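Penicillin-binding protein (Bacillus halodurans, PDB 3TG9) probably binds penicillin-like compounds through an active-site serine, as expected of the beta-lactamase family. Local coordinates at residues G102-F107 and A140-P145; F107-T112 and F150-A155. All coordinates share one frame; numbering follows the deposited sequence.

Contact 1 (G102-F107 and A140-P145)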
loop_
_atom_site.group_PDB
_atom_site.type_symbol
_atom_site.label_atom_id
_atom_site.label_comp_id
_atom_site.label_asym_id
_atom_site.label_seq_id
_atom_site.Cartn_x
_atom_site.Cartn_y
_atom_site.Cartn_z
ATOM N N GLY B 102 -26.769 -2.775 -20.442
ATOM C CA GLY B 102 -27.692 -3.111 -19.375
ATOM C C GLY B 102 -27.157 -4.041 -18.295
ATOM O O GLY B 102 -27.868 -4.333 -17.336
ATOM N N VAL B 103 -25.922 -4.518 -18.439
ATOM C CA VAL B 103 -25.332 -5.405 -17.431
ATOM C C VAL B 103 -25.308 -4.753 -16.048
ATOM O O VAL B 103 -25.299 -3.526 -15.938
ATOM C CB VAL B 103 -23.892 -5.843 -17.802
ATOM C CG1 VAL B 103 -23.896 -6.622 -19.099
ATOM C CG2 VAL B 103 -22.962 -4.638 -17.896
ATOM N N PRO B 104 -25.310 -5.574 -14.983
ATOM C CA PRO B 104 -25.139 -5.013 -13.640
ATOM C C PRO B 104 -23.698 -4.544 -13.474
ATOM O O PRO B 104 -22.797 -5.102 -14.100
ATOM C CB PRO B 104 -25.406 -6.206 -12.727
ATOM C CG PRO B 104 -25.038 -7.399 -13.548
ATOM C CD PRO B 104 -25.348 -7.046 -14.976
ATOM N N ASP B 105 -23.494 -3.527 -12.646
ATOM C CA ASP B 105 -22.177 -2.942 -12.423
ATOM C C ASP B 105 -21.731 -3.325 -11.018
ATOM O O ASP B 105 -22.567 -3.624 -10.166
ATOM C CB ASP B 105 -22.298 -1.423 -12.532
ATOM C CG ASP B 105 -20.977 -0.740 -12.851
ATOM O OD1 ASP B 105 -19.904 -1.356 -12.651
ATOM O OD2 ASP B 105 -21.034 0.425 -13.305
ATOM N N TYR B 106 -20.427 -3.331 -10.760
ATOM C CA TYR B 106 -19.965 -3.506 -9.385
ATOM C C TYR B 106 -19.813 -2.144 -8.709
ATOM O O TYR B 106 -19.647 -2.054 -7.495
ATOM C CB TYR B 106 -18.663 -4.310 -9.330
ATOM C CG TYR B 106 -17.438 -3.591 -9.863
ATOM C CD1 TYR B 106 -16.538 -2.976 -8.999
ATOM C CD2 TYR B 106 -17.174 -3.543 -11.224
ATOM C CE1 TYR B 106 -15.408 -2.324 -9.474
ATOM C CE2 TYR B 106 -16.046 -2.893 -11.710
ATOM C CZ TYR B 106 -15.171 -2.284 -10.832
ATOM O OH TYR B 106 -14.057 -1.637 -11.316
ATOM N N PHE B 107 -19.895 -1.087 -9.513
ATOM C CA PHE B 107 -19.749 0.284 -9.031
ATOM C C PHE B 107 -20.545 1.227 -9.930
ATOM O O PHE B 107 -20.022 1.772 -10.911
ATOM C CB PHE B 107 -18.264 0.695 -8.985
ATOM C CG PHE B 107 -18.018 2.029 -8.324
ATOM C CD1 PHE B 107 -18.352 2.231 -6.996
ATOM C CD2 PHE B 107 -17.439 3.077 -9.025
ATOM C CE1 PHE B 107 -18.131 3.458 -6.384
ATOM C CE2 PHE B 107 -17.214 4.306 -8.417
ATOM C CZ PHE B 107 -17.562 4.492 -7.095
ATOM N N ALA B 140 -25.628 -10.632 -10.507
ATOM C CA ALA B 140 -26.667 -9.634 -10.306
ATOM C C ALA B 140 -27.536 -9.522 -11.560
ATOM O O ALA B 140 -27.086 -9.833 -12.665
ATOM C CB ALA B 140 -26.052 -8.286 -9.937
ATOM N N PRO B 141 -28.797 -9.095 -11.383
ATOM C CA PRO B 141 -29.767 -8.976 -12.475
ATOM C C PRO B 141 -29.428 -7.861 -13.454
ATOM O O PRO B 141 -28.948 -6.795 -13.058
ATOM C CB PRO B 141 -31.062 -8.623 -11.734
ATOM C CG PRO B 141 -30.590 -8.006 -10.454
ATOM C CD PRO B 141 -29.447 -8.876 -10.080
ATOM N N MET B 142 -29.688 -8.105 -14.731
ATOM C CA MET B 142 -29.497 -7.069 -15.729
ATOM C C MET B 142 -30.341 -5.865 -15.332
ATOM O O MET B 142 -31.381 -6.017 -14.695
ATOM C CB MET B 142 -29.888 -7.576 -17.111
ATOM C CG MET B 142 -28.926 -7.142 -18.208
ATOM S SD MET B 142 -27.656 -8.376 -18.560
ATOM C CE MET B 142 -27.258 -8.984 -16.928
ATOM N N LYS B 143 -29.881 -4.670 -15.678
ATOM C CA LYS B 143 -30.569 -3.453 -15.270
ATOM C C LYS B 143 -31.628 -3.074 -16.300
ATOM O O LYS B 143 -32.620 -2.416 -15.984
ATOM C CB LYS B 143 -29.567 -2.312 -15.075
ATOM C CG LYS B 143 -28.392 -2.683 -14.174
ATOM C CD LYS B 143 -28.831 -2.934 -12.728
ATOM C CE LYS B 143 -29.389 -1.663 -12.087
ATOM N NZ LYS B 143 -29.844 -1.876 -10.679
ATOM N N PHE B 144 -31.412 -3.505 -17.535
ATOM C CA PHE B 144 -32.353 -3.231 -18.608
ATOM C C PHE B 144 -31.980 -4.008 -19.863
ATOM O O PHE B 144 -30.890 -4.582 -19.941
ATOM C CB PHE B 144 -32.442 -1.723 -18.893
ATOM C CG PHE B 144 -31.123 -1.078 -19.230
ATOM C CD1 PHE B 144 -30.610 -1.145 -20.515
ATOM C CD2 PHE B 144 -30.413 -0.381 -18.269
ATOM C CE1 PHE B 144 -29.402 -0.542 -20.829
ATOM C CE2 PHE B 144 -29.207 0.228 -18.574
ATOM C CZ PHE B 144 -28.699 0.146 -19.856
ATOM N N PRO B 145 -32.901 -4.050 -20.838
ATOM C CA PRO B 145 -32.672 -4.678 -22.142
ATOM C C PRO B 145 -31.432 -4.119 -22.830
ATOM O O PRO B 145 -31.302 -2.900 -22.942
ATOM C CB PRO B 145 -33.915 -4.276 -22.940
ATOM C CG PRO B 145 -34.972 -4.119 -21.917
ATOM C CD PRO B 145 -34.295 -3.592 -20.687
#
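One backbone hydrogen bond joins the two segments: Lys-143 N donates a hydrogen bond to Gly-102 O over 2.6 Å, with 169° at the hydrogen. The same oxygen has Met-142 CG at 3.1 Å, so the carbonyl is hemmed in by the methionine chain as well as gripped by the amide.

Gly-102 also meets an aromatic ring. Its CA lies 3.5 Å from the centroid of the Phe-144 ring, over the face and close to the ring normal, a CH-pi contact. With chi1 at 57°, Phe-144 CG stands between its own backbone N and carbonyl carbon, which brings the ring back over the glycine. Gly-102 CA further makes a CA-H...O contact with Phe-144 O. The positive phi of Gly-102 suits glycine, whose backbone packs closely on Phe-144.

Both segments belong to the long excursion without helix or strand between helices 93-98 and 155-168 of the beta-lactamase fold, and here its later part (140-145) packs on its earlier part (102-107).

Apolar contacts continue along Pro-104. Its CB meets Ala-140 CB at 3.5 Å, while CD presses on Met-142 CE at 3.3 Å, tighter than usual for two carbons. In Met-142, chi1 and chi2 set SD beside Val-103, 4.2 Å from CG1, and the chi3 bend then turns the CE methyl to Pro-104. Phe-88 packs on both Val-103 and Met-142, and Leu-159 of helix 155-168 reaches Val-103.

Contact 2 (F107-T112 and F150-A155)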
loop_
_atom_site.group_PDB
_atom_site.type_symbol
_atom_site.label_atom_id
_atom_site.label_comp_id
_atom_site.label_asym_id
_atom_site.label_seq_id
_atom_site.Cartn_x
_atom_site.Cartn_y
_atom_site.Cartn_z
ATOM N N PHE B 107 -19.895 -1.087 -9.513
ATOM C CA PHE B 107 -19.749 0.284 -9.031
ATOM C C PHE B 107 -20.545 1.227 -9.930
ATOM O O PHE B 107 -20.022 1.772 -10.911
ATOM C CB PHE B 107 -18.264 0.695 -8.985
ATOM C CG PHE B 107 -18.018 2.029 -8.324
ATOM C CD1 PHE B 107 -18.352 2.231 -6.996
ATOM C CD2 PHE B 107 -17.439 3.077 -9.025
ATOM C CE1 PHE B 107 -18.131 3.458 -6.384
ATOM C CE2 PHE B 107 -17.214 4.306 -8.417
ATOM C CZ PHE B 107 -17.562 4.492 -7.095
ATOM N N ASP B 108 -21.820 1.399 -9.601
ATOM C CA ASP B 108 -22.710 2.264 -10.369
ATOM C C ASP B 108 -22.505 3.710 -9.943
ATOM O O ASP B 108 -22.992 4.134 -8.893
ATOM C CB ASP B 108 -24.161 1.849 -10.143
ATOM C CG ASP B 108 -25.123 2.575 -11.051
ATOM O OD1 ASP B 108 -26.202 2.010 -11.313
ATOM O OD2 ASP B 108 -24.811 3.696 -11.502
ATOM N N GLU B 109 -21.789 4.459 -10.772
ATOM C CA GLU B 109 -21.368 5.815 -10.435
ATOM C C GLU B 109 -22.525 6.808 -10.402
ATOM O O GLU B 109 -22.367 7.945 -9.955
ATOM C CB GLU B 109 -20.274 6.281 -11.406
ATOM C CG GLU B 109 -19.066 5.335 -11.440
ATOM C CD GLU B 109 -17.860 5.918 -12.172
ATOM O OE1 GLU B 109 -17.085 5.135 -12.768
ATOM O OE2 GLU B 109 -17.693 7.159 -12.154
ATOM N N GLU B 110 -23.686 6.368 -10.872
ATOM C CA GLU B 110 -24.890 7.189 -10.859
ATOM C C GLU B 110 -25.533 7.224 -9.469
ATOM O O GLU B 110 -26.310 8.128 -9.157
ATOM C CB GLU B 110 -25.888 6.670 -11.902
ATOM C CG GLU B 110 -27.328 7.135 -11.700
ATOM C CD GLU B 110 -28.263 6.629 -12.789
ATOM O OE1 GLU B 110 -27.814 6.524 -13.954
ATOM O OE2 GLU B 110 -29.441 6.337 -12.474
ATOM N N ILE B 111 -25.190 6.247 -8.633
ATOM C CA ILE B 111 -25.796 6.118 -7.307
ATOM C C ILE B 111 -24.765 6.029 -6.189
ATOM O O ILE B 111 -25.065 6.340 -5.038
ATOM C CB ILE B 111 -26.726 4.886 -7.226
ATOM C CG1 ILE B 111 -25.943 3.607 -7.526
ATOM C CG2 ILE B 111 -27.892 5.034 -8.194
ATOM C CD1 ILE B 111 -26.779 2.344 -7.469
ATOM N N THR B 112 -23.553 5.596 -6.519
ATOM C CA THR B 112 -22.512 5.463 -5.504
ATOM C C THR B 112 -21.218 6.156 -5.912
ATOM O O THR B 112 -20.809 6.103 -7.075
ATOM C CB THR B 112 -22.220 3.981 -5.154
ATOM O OG1 THR B 112 -21.174 3.917 -4.174
ATOM C CG2 THR B 112 -21.796 3.204 -6.391
ATOM N N PHE B 150 -28.615 4.669 -22.316
ATOM C CA PHE B 150 -27.232 4.930 -21.930
ATOM C C PHE B 150 -27.063 4.935 -20.410
ATOM O O PHE B 150 -27.759 5.657 -19.699
ATOM C CB PHE B 150 -26.721 6.251 -22.523
ATOM C CG PHE B 150 -25.289 6.564 -22.156
ATOM C CD1 PHE B 150 -24.247 6.170 -22.980
ATOM C CD2 PHE B 150 -24.987 7.231 -20.969
ATOM C CE1 PHE B 150 -22.925 6.442 -22.637
ATOM C CE2 PHE B 150 -23.677 7.512 -20.623
ATOM C CZ PHE B 150 -22.641 7.116 -21.459
ATOM N N HIS B 151 -26.125 4.133 -19.923
ATOM C CA HIS B 151 -25.826 4.105 -18.500
ATOM C C HIS B 151 -24.364 3.750 -18.250
ATOM O O HIS B 151 -23.952 2.601 -18.441
ATOM C CB HIS B 151 -26.732 3.104 -17.788
ATOM C CG HIS B 151 -26.738 3.256 -16.300
ATOM N ND1 HIS B 151 -25.816 2.643 -15.485
ATOM C CD2 HIS B 151 -27.555 3.963 -15.480
ATOM C CE1 HIS B 151 -26.062 2.957 -14.227
ATOM N NE2 HIS B 151 -27.114 3.758 -14.196
ATOM N N TYR B 152 -23.580 4.737 -17.823
ATOM C CA TYR B 152 -22.147 4.522 -17.603
ATOM C C TYR B 152 -21.891 3.322 -16.693
ATOM O O TYR B 152 -22.389 3.262 -15.573
ATOM C CB TYR B 152 -21.474 5.775 -17.036
ATOM C CG TYR B 152 -19.965 5.727 -17.128
ATOM C CD1 TYR B 152 -19.313 6.098 -18.295
ATOM C CD2 TYR B 152 -19.190 5.293 -16.050
ATOM C CE1 TYR B 152 -17.924 6.054 -18.391
ATOM C CE2 TYR B 152 -17.800 5.242 -16.134
ATOM C CZ TYR B 152 -17.174 5.627 -17.311
ATOM O OH TYR B 152 -15.797 5.587 -17.416
ATOM N N ASN B 153 -21.102 2.379 -17.190
ATOM C CA ASN B 153 -20.957 1.081 -16.557
ATOM C C ASN B 153 -19.507 0.584 -16.576
ATOM O O ASN B 153 -18.921 0.384 -17.644
ATOM C CB ASN B 153 -21.868 0.080 -17.270
ATOM C CG ASN B 153 -21.974 -1.239 -16.544
ATOM O OD1 ASN B 153 -20.977 -1.909 -16.308
ATOM N ND2 ASN B 153 -23.197 -1.626 -16.198
ATOM N N ASN B 154 -18.943 0.365 -15.392
ATOM C CA ASN B 154 -17.558 -0.067 -15.269
ATOM C C ASN B 154 -17.370 -1.559 -15.534
ATOM O O ASN B 154 -16.440 -1.968 -16.243
ATOM C CB ASN B 154 -17.025 0.313 -13.895
ATOM C CG ASN B 154 -16.897 1.807 -13.728
ATOM O OD1 ASN B 154 -16.102 2.448 -14.413
ATOM N ND2 ASN B 154 -17.676 2.374 -12.821
ATOM N N ALA B 155 -18.266 -2.366 -14.973
ATOM C CA ALA B 155 -18.230 -3.807 -15.196
ATOM C C ALA B 155 -18.275 -4.102 -16.693
ATOM O O ALA B 155 -17.648 -5.043 -17.173
ATOM C CB ALA B 155 -19.387 -4.493 -14.467
#
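Asn-154 joins the two segments through its amide nitrogen: ND2 gives one hydrogen bond to Phe-107 O (3.1 Å) and a second to Glu-109 OE1 (2.8 Å). Both acceptors lie in the amide plane, and OE1 uses its anti lone pair, with carboxylate and amide nearly coplanar. Two bonds through one nitrogen should fix the amide's rotation and turn OD1 toward Lys-58 NZ. Glu-109 OE1 also reaches the edge of the Tyr-152 ring, 3.4 Å from CE2.

The outer end of His-151 points at two carboxylates. Asp-108 meets the edge with both oxygens, OD1 and OD2 each 3.1 Å from His-151 CE1, one on each side of the ring plane. Glu-110 OE1 comes within 2.9 Å of NE2, but at a poor angle for a hydrogen bond; the two nearby carboxylates may still favour a charged imidazole.

Asp-108 OD2 accepts from Glu-110 N in an Asx turn, fixing the carboxylate that faces His-151. On the 150-155 side, Tyr-152 OH bonds to Ser-55 OG and Lys-58 NZ, consistent with an SxxK and YxN active site. Asn-153 OD1 accepts from Gly-156 N at the start of helix 155-168, Ser-55 and Lys-58 lie where helix 58-70 begins, and Phe-150 packs against strand 263-266.

In the fold
Both contacts close the same helix-free excursion between helices 93-98 and 155-168, and their segments alternate along the chain. Each is partly buried, but contact 1 lies farther out, about 21 Å from the chain centre to its own centre against about 14 Å for contact 2. Chemistry follows place: a proline, an alanine, a methionine and an aromatic face, with a single backbone bond, make up the outer contact, whereas carboxylates, amide and imidazole make up the inner one beside the probable active site. They meet directly where Asp-105, from 102-107, probably accepts hydrogen bonds from the backbone N of Asn-154 and Ala-155. Phe-107 belongs to both.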